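Local structure of uncharacterized protein (Pyrococcus horikoshii, 1ZJJ) at residues M77-F87 with M98-L108; K220-T231 with K245-L256. The protein is uncharacterized, but probably acts as a magnesium-dependent phosphatase of the haloacid dehalogenase (HAD) superfamily. All coordinates share one frame; numbering follows the deposited sequence.

Contact 1 (M77-F87 with M98-L108); sequences MSKHLDPGKIF and MQALGWGIVTL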
loop_
_atom_site.group_PDB
_atom_site.type_symbol
_atom_site.label_atom_id
_atom_site.label_comp_id
_atom_site.label_asym_id
_atom_site.label_seq_id
_atom_site.Cartn_x
_atom_site.Cartn_y
_atom_site.Cartn_z
ATOM N N MET B 77 -5.883 18.532 13.487
ATOM C CA MET B 77 -7.273 18.590 13.046
ATOM C C MET B 77 -8.029 19.723 13.736
ATOM O O MET B 77 -8.734 20.493 13.091
ATOM C CB MET B 77 -7.962 17.247 13.320
ATOM C CG MET B 77 -7.361 16.100 12.519
ATOM S SD MET B 77 -7.968 14.472 12.989
ATOM C CE MET B 77 -9.517 14.446 12.086
ATOM N N SER B 78 -7.869 19.824 15.051
ATOM C CA SER B 78 -8.536 20.856 15.823
ATOM C C SER B 78 -8.161 22.266 15.360
ATOM O O SER B 78 -9.018 23.147 15.239
ATOM C CB SER B 78 -8.186 20.692 17.302
ATOM O OG SER B 78 -9.012 21.506 18.111
ATOM N N LYS B 79 -6.876 22.468 15.091
ATOM C CA LYS B 79 -6.372 23.769 14.676
ATOM C C LYS B 79 -6.566 24.157 13.215
ATOM O O LYS B 79 -6.798 25.328 12.920
ATOM C CB LYS B 79 -4.879 23.862 15.003
ATOM C CG LYS B 79 -4.265 25.221 14.739
ATOM C CD LYS B 79 -2.803 25.251 15.161
ATOM C CE LYS B 79 -2.306 26.683 15.236
ATOM N NZ LYS B 79 -0.838 26.769 15.472
ATOM N N HIS B 80 -6.499 23.187 12.309
ATOM C CA HIS B 80 -6.578 23.486 10.884
ATOM C C HIS B 80 -7.722 22.927 10.042
ATOM O O HIS B 80 -7.774 23.194 8.847
ATOM C CB HIS B 80 -5.253 23.076 10.227
ATOM C CG HIS B 80 -4.052 23.731 10.828
ATOM N ND1 HIS B 80 -3.816 25.087 10.731
ATOM C CD2 HIS B 80 -3.022 23.224 11.549
ATOM C CE1 HIS B 80 -2.696 25.386 11.364
ATOM N NE2 HIS B 80 -2.194 24.271 11.871
ATOM N N LEU B 81 -8.631 22.156 10.623
ATOM C CA LEU B 81 -9.714 21.605 9.815
ATOM C C LEU B 81 -11.079 21.931 10.394
ATOM O O LEU B 81 -11.185 22.403 11.526
ATOM C CB LEU B 81 -9.552 20.088 9.684
ATOM C CG LEU B 81 -8.211 19.588 9.128
ATOM C CD1 LEU B 81 -8.168 18.061 9.217
ATOM C CD2 LEU B 81 -8.025 20.047 7.680
ATOM N N ASP B 82 -12.124 21.685 9.612
ATOM C CA ASP B 82 -13.484 21.949 10.067
ATOM C C ASP B 82 -14.092 20.677 10.632
ATOM O O ASP B 82 -14.071 19.633 9.992
ATOM C CB ASP B 82 -14.332 22.468 8.914
ATOM C CG ASP B 82 -13.712 23.667 8.245
ATOM O OD1 ASP B 82 -13.395 24.648 8.951
ATOM O OD2 ASP B 82 -13.535 23.621 7.013
ATOM N N PRO B 83 -14.656 20.756 11.843
ATOM C CA PRO B 83 -15.263 19.588 12.480
ATOM C C PRO B 83 -16.198 18.814 11.554
ATOM O O PRO B 83 -17.036 19.396 10.867
ATOM C CB PRO B 83 -15.988 20.195 13.677
ATOM C CG PRO B 83 -15.114 21.360 14.030
ATOM C CD PRO B 83 -14.846 21.958 12.672
ATOM N N GLY B 84 -16.043 17.494 11.553
ATOM C CA GLY B 84 -16.855 16.632 10.717
ATOM C C GLY B 84 -16.644 15.204 11.181
ATOM O O GLY B 84 -15.703 14.927 11.936
ATOM N N LYS B 85 -17.504 14.287 10.744
ATOM C CA LYS B 85 -17.364 12.896 11.163
ATOM C C LYS B 85 -16.080 12.257 10.651
ATOM O O LYS B 85 -15.633 12.521 9.542
ATOM C CB LYS B 85 -18.586 12.092 10.741
ATOM C CG LYS B 85 -19.813 12.501 11.507
ATOM C CD LYS B 85 -21.043 12.091 10.749
ATOM C CE LYS B 85 -21.869 11.083 11.519
ATOM N NZ LYS B 85 -23.118 10.761 10.787
ATOM N N ILE B 86 -15.503 11.416 11.497
ATOM C CA ILE B 86 -14.241 10.739 11.229
ATOM C C ILE B 86 -14.356 9.225 11.079
ATOM O O ILE B 86 -15.097 8.558 11.823
ATOM C CB ILE B 86 -13.236 11.000 12.398
ATOM C CG1 ILE B 86 -13.169 12.501 12.690
ATOM C CG2 ILE B 86 -11.837 10.428 12.047
ATOM C CD1 ILE B 86 -12.514 12.861 14.029
ATOM N N PHE B 87 -13.607 8.687 10.124
ATOM C CA PHE B 87 -13.538 7.246 9.941
ATOM C C PHE B 87 -12.085 6.942 10.296
ATOM O O PHE B 87 -11.170 7.549 9.745
ATOM C CB PHE B 87 -13.807 6.836 8.500
ATOM C CG PHE B 87 -13.718 5.355 8.281
ATOM C CD1 PHE B 87 -14.653 4.497 8.858
ATOM C CD2 PHE B 87 -12.679 4.807 7.536
ATOM C CE1 PHE B 87 -14.556 3.111 8.697
ATOM C CE2 PHE B 87 -12.567 3.426 7.366
ATOM C CZ PHE B 87 -13.508 2.575 7.949
ATOM N N MET B 98 -9.220 10.530 18.577
ATOM C CA MET B 98 -10.271 11.020 17.694
ATOM C C MET B 98 -11.576 11.181 18.475
ATOM O O MET B 98 -12.346 12.110 18.228
ATOM C CB MET B 98 -10.456 10.078 16.499
ATOM C CG MET B 98 -9.239 10.012 15.563
ATOM S SD MET B 98 -8.769 11.636 14.889
ATOM C CE MET B 98 -7.554 12.174 16.110
ATOM N N GLN B 99 -11.819 10.287 19.428
ATOM C CA GLN B 99 -13.023 10.384 20.243
ATOM C C GLN B 99 -12.959 11.684 21.042
ATOM O O GLN B 99 -13.969 12.368 21.213
ATOM C CB GLN B 99 -13.132 9.186 21.193
ATOM C CG GLN B 99 -13.275 7.857 20.472
ATOM C CD GLN B 99 -13.396 6.671 21.412
ATOM O OE1 GLN B 99 -12.674 6.570 22.401
ATOM N NE2 GLN B 99 -14.302 5.755 21.092
ATOM N N ALA B 100 -11.760 12.025 21.511
ATOM C CA ALA B 100 -11.547 13.240 22.284
ATOM C C ALA B 100 -11.917 14.501 21.502
ATOM O O ALA B 100 -12.299 15.512 22.095
ATOM C CB ALA B 100 -10.100 13.315 22.738
ATOM N N LEU B 101 -11.787 14.455 20.178
ATOM C CA LEU B 101 -12.141 15.606 19.355
ATOM C C LEU B 101 -13.634 15.869 19.507
ATOM O O LEU B 101 -14.096 17.012 19.436
ATOM C CB LEU B 101 -11.819 15.339 17.880
ATOM C CG LEU B 101 -10.433 15.731 17.370
ATOM C CD1 LEU B 101 -10.261 15.267 15.928
ATOM C CD2 LEU B 101 -10.266 17.236 17.471
ATOM N N GLY B 102 -14.388 14.796 19.720
ATOM C CA GLY B 102 -15.822 14.923 19.887
ATOM C C GLY B 102 -16.551 15.214 18.592
ATOM O O GLY B 102 -17.714 15.601 18.612
ATOM N N TRP B 103 -15.883 15.015 17.461
ATOM C CA TRP B 103 -16.494 15.274 16.162
ATOM C C TRP B 103 -17.435 14.161 15.720
ATOM O O TRP B 103 -18.258 14.348 14.819
ATOM C CB TRP B 103 -15.405 15.476 15.101
ATOM C CG TRP B 103 -14.611 16.747 15.271
ATOM C CD1 TRP B 103 -14.722 17.662 16.281
ATOM C CD2 TRP B 103 -13.573 17.232 14.406
ATOM N NE1 TRP B 103 -13.818 18.684 16.099
ATOM C CE2 TRP B 103 -13.099 18.444 14.958
ATOM C CE3 TRP B 103 -12.994 16.755 13.218
ATOM C CZ2 TRP B 103 -12.077 19.188 14.360
ATOM C CZ3 TRP B 103 -11.978 17.495 12.626
ATOM C CH2 TRP B 103 -11.530 18.700 13.200
ATOM N N GLY B 104 -17.319 13.003 16.361
ATOM C CA GLY B 104 -18.158 11.879 15.999
ATOM C C GLY B 104 -17.432 10.924 15.071
ATOM O O GLY B 104 -16.912 11.326 14.022
ATOM N N ILE B 105 -17.402 9.653 15.453
ATOM C CA ILE B 105 -16.734 8.626 14.659
ATOM C C ILE B 105 -17.712 7.686 13.973
ATOM O O ILE B 105 -18.637 7.181 14.601
ATOM C CB ILE B 105 -15.801 7.761 15.534
ATOM C CG1 ILE B 105 -14.643 8.610 16.058
ATOM C CG2 ILE B 105 -15.290 6.559 14.734
ATOM C CD1 ILE B 105 -13.733 7.873 17.019
ATOM N N VAL B 106 -17.512 7.465 12.680
ATOM C CA VAL B 106 -18.350 6.539 11.928
ATOM C C VAL B 106 -17.698 5.166 12.092
ATOM O O VAL B 106 -16.556 4.959 11.667
ATOM C CB VAL B 106 -18.393 6.897 10.422
ATOM C CG1 VAL B 106 -19.192 5.839 9.656
ATOM C CG2 VAL B 106 -19.020 8.271 10.230
ATOM N N THR B 107 -18.412 4.237 12.720
ATOM C CA THR B 107 -17.881 2.895 12.946
ATOM C C THR B 107 -17.943 2.049 11.682
ATOM O O THR B 107 -18.587 2.424 10.701
ATOM C CB THR B 107 -18.670 2.154 14.032
ATOM O OG1 THR B 107 -19.979 1.851 13.533
ATOM C CG2 THR B 107 -18.783 3.008 15.288
ATOM N N LEU B 108 -17.269 0.903 11.711
ATOM C CA LEU B 108 -17.270 -0.001 10.567
ATOM C C LEU B 108 -18.689 -0.443 10.256
ATOM O O LEU B 108 -19.077 -0.543 9.095
ATOM C CB LEU B 108 -16.424 -1.243 10.853
ATOM C CG LEU B 108 -15.173 -1.454 9.999
ATOM C CD1 LEU B 108 -14.556 -2.801 10.348
ATOM C CD2 LEU B 108 -15.526 -1.402 8.519
#
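Ile86 and Ile105 form a one-residue bridge on the outer edge of strand 86-89: Ile86 N donates to Gly104 O at 2.9 Å, nearly straight, and Val106 N returns a bond to Ile86 O at 2.8 Å. Next to this bridge, Trp103 fills the angle between the end of helix 69-80 and the strand. Its CG stands anti to its own carbonyl carbon (chi1 -69°), which lays one indole face against the 82-84 backbone. Pro83 CA sits over the middle of the six-membered ring, 3.4 Å from its centroid, in a CH-pi contact, while Pro83 CB and CG spread toward Trp103 NE1 and CE2. Leu101 CD1 lies against the opposite face near the rim, and Met77 O meets Trp103 CH2 at the ring edge, 3.3 Å away. Deeper in, Met77 SD and Met98 SD approach to 3.5 Å, their chains crossing at about a right angle. Ile86 CD1 fits among Met98 SD, Leu101 CD1 (3.8 Å) and Trp103 CE3. Strand 121-124 borders this cluster through Val123. Replacing Trp103 by an alanine is likely to leave Pro83 CA without its aromatic face and to open a gap beside Ile86 CD1 and Met77. Two backbone bonds thus set the register, while largely apolar contacts, rather than paired charges, join the C-terminal ends of helices 69-80 and 92-101 to the outer strand of the four-stranded parallel sheet, probably the HAD cap domain.

Contact 2 (K220-T231 with K245-L256); sequences KKFGMKAIMVLT and KPDLVLPSVYEL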
loop_
_atom_site.group_PDB
_atom_site.type_symbol
_atom_site.label_atom_id
_atom_site.label_comp_id
_atom_site.label_asym_id
_atom_site.label_seq_id
_atom_site.Cartn_x
_atom_site.Cartn_y
_atom_site.Cartn_z
ATOM N N LYS B 220 16.670 18.420 10.643
ATOM C CA LYS B 220 17.238 19.226 9.561
ATOM C C LYS B 220 16.232 20.102 8.825
ATOM O O LYS B 220 16.541 21.234 8.479
ATOM C CB LYS B 220 17.942 18.322 8.558
ATOM C CG LYS B 220 19.051 17.511 9.167
ATOM C CD LYS B 220 19.886 18.352 10.118
ATOM C CE LYS B 220 20.956 19.125 9.360
ATOM N NZ LYS B 220 21.676 18.334 8.329
ATOM N N LYS B 221 15.040 19.576 8.569
ATOM C CA LYS B 221 14.016 20.342 7.871
ATOM C C LYS B 221 13.503 21.508 8.698
ATOM O O LYS B 221 13.116 22.537 8.152
ATOM C CB LYS B 221 12.851 19.430 7.471
ATOM C CG LYS B 221 13.195 18.486 6.322
ATOM C CD LYS B 221 12.115 17.443 6.085
ATOM C CE LYS B 221 10.730 18.077 6.047
ATOM N NZ LYS B 221 9.673 17.055 5.874
ATOM N N PHE B 222 13.514 21.361 10.017
ATOM C CA PHE B 222 13.018 22.429 10.876
ATOM C C PHE B 222 14.050 23.137 11.755
ATOM O O PHE B 222 13.704 23.820 12.717
ATOM C CB PHE B 222 11.849 21.894 11.699
ATOM C CG PHE B 222 10.735 21.371 10.846
ATOM C CD1 PHE B 222 9.952 22.242 10.096
ATOM C CD2 PHE B 222 10.529 20.001 10.714
ATOM C CE1 PHE B 222 8.980 21.755 9.218
ATOM C CE2 PHE B 222 9.564 19.505 9.844
ATOM C CZ PHE B 222 8.790 20.383 9.093
ATOM N N GLY B 223 15.320 22.972 11.405
ATOM C CA GLY B 223 16.385 23.643 12.132
ATOM C C GLY B 223 16.642 23.252 13.573
ATOM O O GLY B 223 17.009 24.091 14.399
ATOM N N MET B 224 16.447 21.980 13.885
ATOM C CA MET B 224 16.699 21.482 15.228
ATOM C C MET B 224 18.067 20.823 15.169
ATOM O O MET B 224 18.436 20.260 14.136
ATOM C CB MET B 224 15.673 20.418 15.612
ATOM C CG MET B 224 14.235 20.852 15.510
ATOM S SD MET B 224 13.170 19.411 15.612
ATOM C CE MET B 224 13.206 19.069 17.390
ATOM N N LYS B 225 18.828 20.890 16.256
ATOM C CA LYS B 225 20.130 20.237 16.264
ATOM C C LYS B 225 19.840 18.755 16.058
ATOM O O LYS B 225 19.058 18.161 16.807
ATOM C CB LYS B 225 20.842 20.452 17.602
ATOM C CG LYS B 225 22.202 19.763 17.691
ATOM C CD LYS B 225 22.830 19.922 19.069
ATOM C CE LYS B 225 23.284 21.348 19.321
ATOM N NZ LYS B 225 24.409 21.720 18.417
ATOM N N ALA B 226 20.460 18.164 15.042
ATOM C CA ALA B 226 20.241 16.756 14.715
ATOM C C ALA B 226 21.220 15.814 15.417
ATOM O O ALA B 226 22.369 15.645 14.992
ATOM C CB ALA B 226 20.314 16.560 13.190
ATOM N N ILE B 227 20.752 15.192 16.494
ATOM C CA ILE B 227 21.582 14.274 17.262
ATOM C C ILE B 227 21.136 12.836 17.065
ATOM O O ILE B 227 19.993 12.485 17.348
ATOM C CB ILE B 227 21.515 14.583 18.769
ATOM C CG1 ILE B 227 21.820 16.064 19.017
ATOM C CG2 ILE B 227 22.498 13.685 19.520
ATOM C CD1 ILE B 227 21.595 16.503 20.456
ATOM N N MET B 228 22.038 11.999 16.577
ATOM C CA MET B 228 21.703 10.603 16.372
ATOM C C MET B 228 22.441 9.728 17.373
ATOM O O MET B 228 23.615 9.960 17.678
ATOM C CB MET B 228 22.059 10.163 14.947
ATOM C CG MET B 228 21.562 8.765 14.607
ATOM S SD MET B 228 21.938 8.232 12.918
ATOM C CE MET B 228 23.240 7.052 13.206
ATOM N N VAL B 229 21.738 8.736 17.909
ATOM C CA VAL B 229 22.352 7.799 18.842
ATOM C C VAL B 229 22.485 6.478 18.097
ATOM O O VAL B 229 21.765 6.232 17.126
ATOM C CB VAL B 229 21.507 7.607 20.122
ATOM C CG1 VAL B 229 21.543 8.879 20.957
ATOM C CG2 VAL B 229 20.076 7.228 19.760
ATOM N N LEU B 230 23.404 5.630 18.539
ATOM C CA LEU B 230 23.638 4.358 17.863
ATOM C C LEU B 230 22.943 3.148 18.499
ATOM O O LEU B 230 23.180 2.007 18.099
ATOM C CB LEU B 230 25.147 4.118 17.779
ATOM C CG LEU B 230 25.893 5.297 17.147
ATOM C CD1 LEU B 230 27.392 5.071 17.209
ATOM C CD2 LEU B 230 25.439 5.474 15.714
ATOM N N THR B 231 22.081 3.401 19.479
ATOM C CA THR B 231 21.357 2.340 20.175
ATOM C C THR B 231 20.134 1.848 19.412
ATOM O O THR B 231 19.412 0.967 19.889
ATOM C CB THR B 231 20.864 2.804 21.568
ATOM O OG1 THR B 231 20.151 4.044 21.441
ATOM C CG2 THR B 231 22.033 2.972 22.530
ATOM N N LYS B 245 21.965 14.379 7.388
ATOM C CA LYS B 245 23.215 14.329 8.149
ATOM C C LYS B 245 23.101 14.838 9.595
ATOM O O LYS B 245 22.745 15.982 9.846
ATOM C CB LYS B 245 24.301 15.131 7.418
ATOM C CG LYS B 245 25.102 14.348 6.403
ATOM C CD LYS B 245 24.198 13.701 5.364
ATOM C CE LYS B 245 24.945 13.503 4.054
ATOM N NZ LYS B 245 25.297 12.096 3.750
ATOM N N PRO B 246 23.424 13.976 10.568
ATOM C CA PRO B 246 23.349 14.370 11.978
ATOM C C PRO B 246 24.399 15.430 12.287
ATOM O O PRO B 246 25.484 15.403 11.709
ATOM C CB PRO B 246 23.632 13.069 12.732
ATOM C CG PRO B 246 23.225 11.999 11.781
ATOM C CD PRO B 246 23.727 12.543 10.438
ATOM N N ASP B 247 24.076 16.350 13.191
ATOM C CA ASP B 247 25.009 17.390 13.593
ATOM C C ASP B 247 25.932 16.790 14.641
ATOM O O ASP B 247 27.050 17.253 14.845
ATOM C CB ASP B 247 24.269 18.579 14.206
ATOM C CG ASP B 247 23.386 19.284 13.218
ATOM O OD1 ASP B 247 23.882 19.596 12.115
ATOM O OD2 ASP B 247 22.206 19.537 13.545
ATOM N N LEU B 248 25.449 15.749 15.306
ATOM C CA LEU B 248 26.216 15.092 16.350
ATOM C C LEU B 248 25.797 13.633 16.456
ATOM O O LEU B 248 24.614 13.308 16.321
ATOM C CB LEU B 248 25.971 15.797 17.689
ATOM C CG LEU B 248 26.610 15.228 18.959
ATOM C CD1 LEU B 248 28.093 15.565 18.996
ATOM C CD2 LEU B 248 25.916 15.824 20.176
ATOM N N VAL B 249 26.772 12.758 16.679
ATOM C CA VAL B 249 26.509 11.333 16.826
ATOM C C VAL B 249 27.024 10.896 18.190
ATOM O O VAL B 249 28.170 11.173 18.549
ATOM C CB VAL B 249 27.221 10.497 15.735
ATOM C CG1 VAL B 249 26.882 9.024 15.911
ATOM C CG2 VAL B 249 26.808 10.975 14.354
ATOM N N LEU B 250 26.173 10.219 18.953
ATOM C CA LEU B 250 26.553 9.749 20.279
ATOM C C LEU B 250 26.240 8.267 20.426
ATOM O O LEU B 250 25.353 7.741 19.759
ATOM C CB LEU B 250 25.802 10.529 21.367
ATOM C CG LEU B 250 25.978 12.046 21.478
ATOM C CD1 LEU B 250 25.021 12.573 22.547
ATOM C CD2 LEU B 250 27.421 12.392 21.824
ATOM N N PRO B 251 26.979 7.569 21.301
ATOM C CA PRO B 251 26.773 6.138 21.537
ATOM C C PRO B 251 25.351 5.863 22.041
ATOM O O PRO B 251 24.696 4.906 21.616
ATOM C CB PRO B 251 27.829 5.811 22.592
ATOM C CG PRO B 251 28.927 6.792 22.277
ATOM C CD PRO B 251 28.152 8.060 22.043
ATOM N N SER B 252 24.893 6.710 22.958
ATOM C CA SER B 252 23.557 6.593 23.536
ATOM C C SER B 252 23.188 7.924 24.179
ATOM O O SER B 252 24.012 8.841 24.257
ATOM C CB SER B 252 23.515 5.479 24.591
ATOM O OG SER B 252 24.095 5.896 25.818
ATOM N N VAL B 253 21.951 8.040 24.648
ATOM C CA VAL B 253 21.521 9.283 25.270
ATOM C C VAL B 253 22.254 9.550 26.582
ATOM O O VAL B 253 22.256 10.676 27.072
ATOM C CB VAL B 253 20.011 9.284 25.544
ATOM C CG1 VAL B 253 19.252 9.216 24.224
ATOM C CG2 VAL B 253 19.646 8.118 26.455
ATOM N N TYR B 254 22.877 8.525 27.153
ATOM C CA TYR B 254 23.596 8.730 28.405
ATOM C C TYR B 254 24.745 9.714 28.203
ATOM O O TYR B 254 25.012 10.557 29.058
ATOM C CB TYR B 254 24.140 7.406 28.951
ATOM C CG TYR B 254 24.956 7.580 30.216
ATOM C CD1 TYR B 254 24.374 8.070 31.383
ATOM C CD2 TYR B 254 26.319 7.284 30.234
ATOM C CE1 TYR B 254 25.130 8.261 32.538
ATOM C CE2 TYR B 254 27.084 7.470 31.381
ATOM C CZ TYR B 254 26.486 7.958 32.528
ATOM O OH TYR B 254 27.248 8.141 33.660
ATOM N N GLU B 255 25.415 9.606 27.060
ATOM C CA GLU B 255 26.534 10.482 26.735
ATOM C C GLU B 255 26.128 11.947 26.570
ATOM O O GLU B 255 26.986 12.829 26.486
ATOM C CB GLU B 255 27.240 9.998 25.465
ATOM C CG GLU B 255 28.168 8.799 25.663
ATOM C CD GLU B 255 27.443 7.527 26.071
ATOM O OE1 GLU B 255 26.443 7.168 25.416
ATOM O OE2 GLU B 255 27.881 6.878 27.042
ATOM N N LEU B 256 24.824 12.207 26.520
ATOM C CA LEU B 256 24.337 13.575 26.388
ATOM C C LEU B 256 24.680 14.379 27.629
ATOM O O LEU B 256 24.782 15.598 27.573
ATOM C CB LEU B 256 22.818 13.608 26.198
ATOM C CG LEU B 256 22.267 13.662 24.776
ATOM C CD1 LEU B 256 20.736 13.740 24.842
ATOM C CD2 LEU B 256 22.827 14.872 24.042
HETATM O O HOH W 1 20.297 5.863 23.718
#
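Ala226 and Asp247 grip each other at the entry to two parallel strands. The N-H of Ala226 aims almost straight (177°) at Asp247 OD2, 2.7 Å from Ala226 N, on its anti side but tilted out of the carboxylate plane, and Ala226 O accepts from both Asp247 N and Leu248 N, the first at 2.6 Å. With chi1 at -65° the Asp247 side chain folds back beside its own backbone N, which brings OD2 to the Ala226 amide. Lys220, bent along its chain, brings NZ to Lys245 O at 3.0 Å, on a lone pair in the carbonyl plane.

From here Met228 N to Leu248 O and Leu250 N to Met228 O, each 2.9 Å, carry the pairing on. On one face Ile227 CG2 meets Leu248 CD2 and Leu250 CD1, and Val229 CG1 reaches Val253 CG1; on the other, Met228 CB lies beside Pro246 CG at 3.8 Å. Beyond the strands, one water joins Thr231 OG1 to Val253 N, and Thr231 OG1 also bonds to Gly10 O. Ser252 OG accepts from Tyr254 N in an ST turn and donates to Glu255 OE1 at 2.7 Å.

Helix 236-240 covers Pro246 and Val249, completing a beta-alpha-beta unit at the edge of the Rossmann-like HAD core, where Val229 packs close to the magnesium ligand Asp210.

In the fold
Contact 1 comes first along the chain and closes before contact 2 opens; their centres are 36 Å apart, on opposite sides of the chain's centre, and their nearest atoms stay about 12 Å apart. They share no sheet. Strand 86-89 of segment 77-87 is the outermost strand of the four-stranded parallel sheet, and 98-108 follows helix 92-101 and bridges to it once at Ile105, whereas 220-231 and 245-256 supply the last two strands of the six-stranded parallel sheet. That larger sheet also holds strands 2-6 and 204-209, which lead to the magnesium ligands Asp7, Asp9 and Asp210. Contact 1 lies away from the metal site, in what is probably the HAD cap; contact 2 belongs to the metal-binding core.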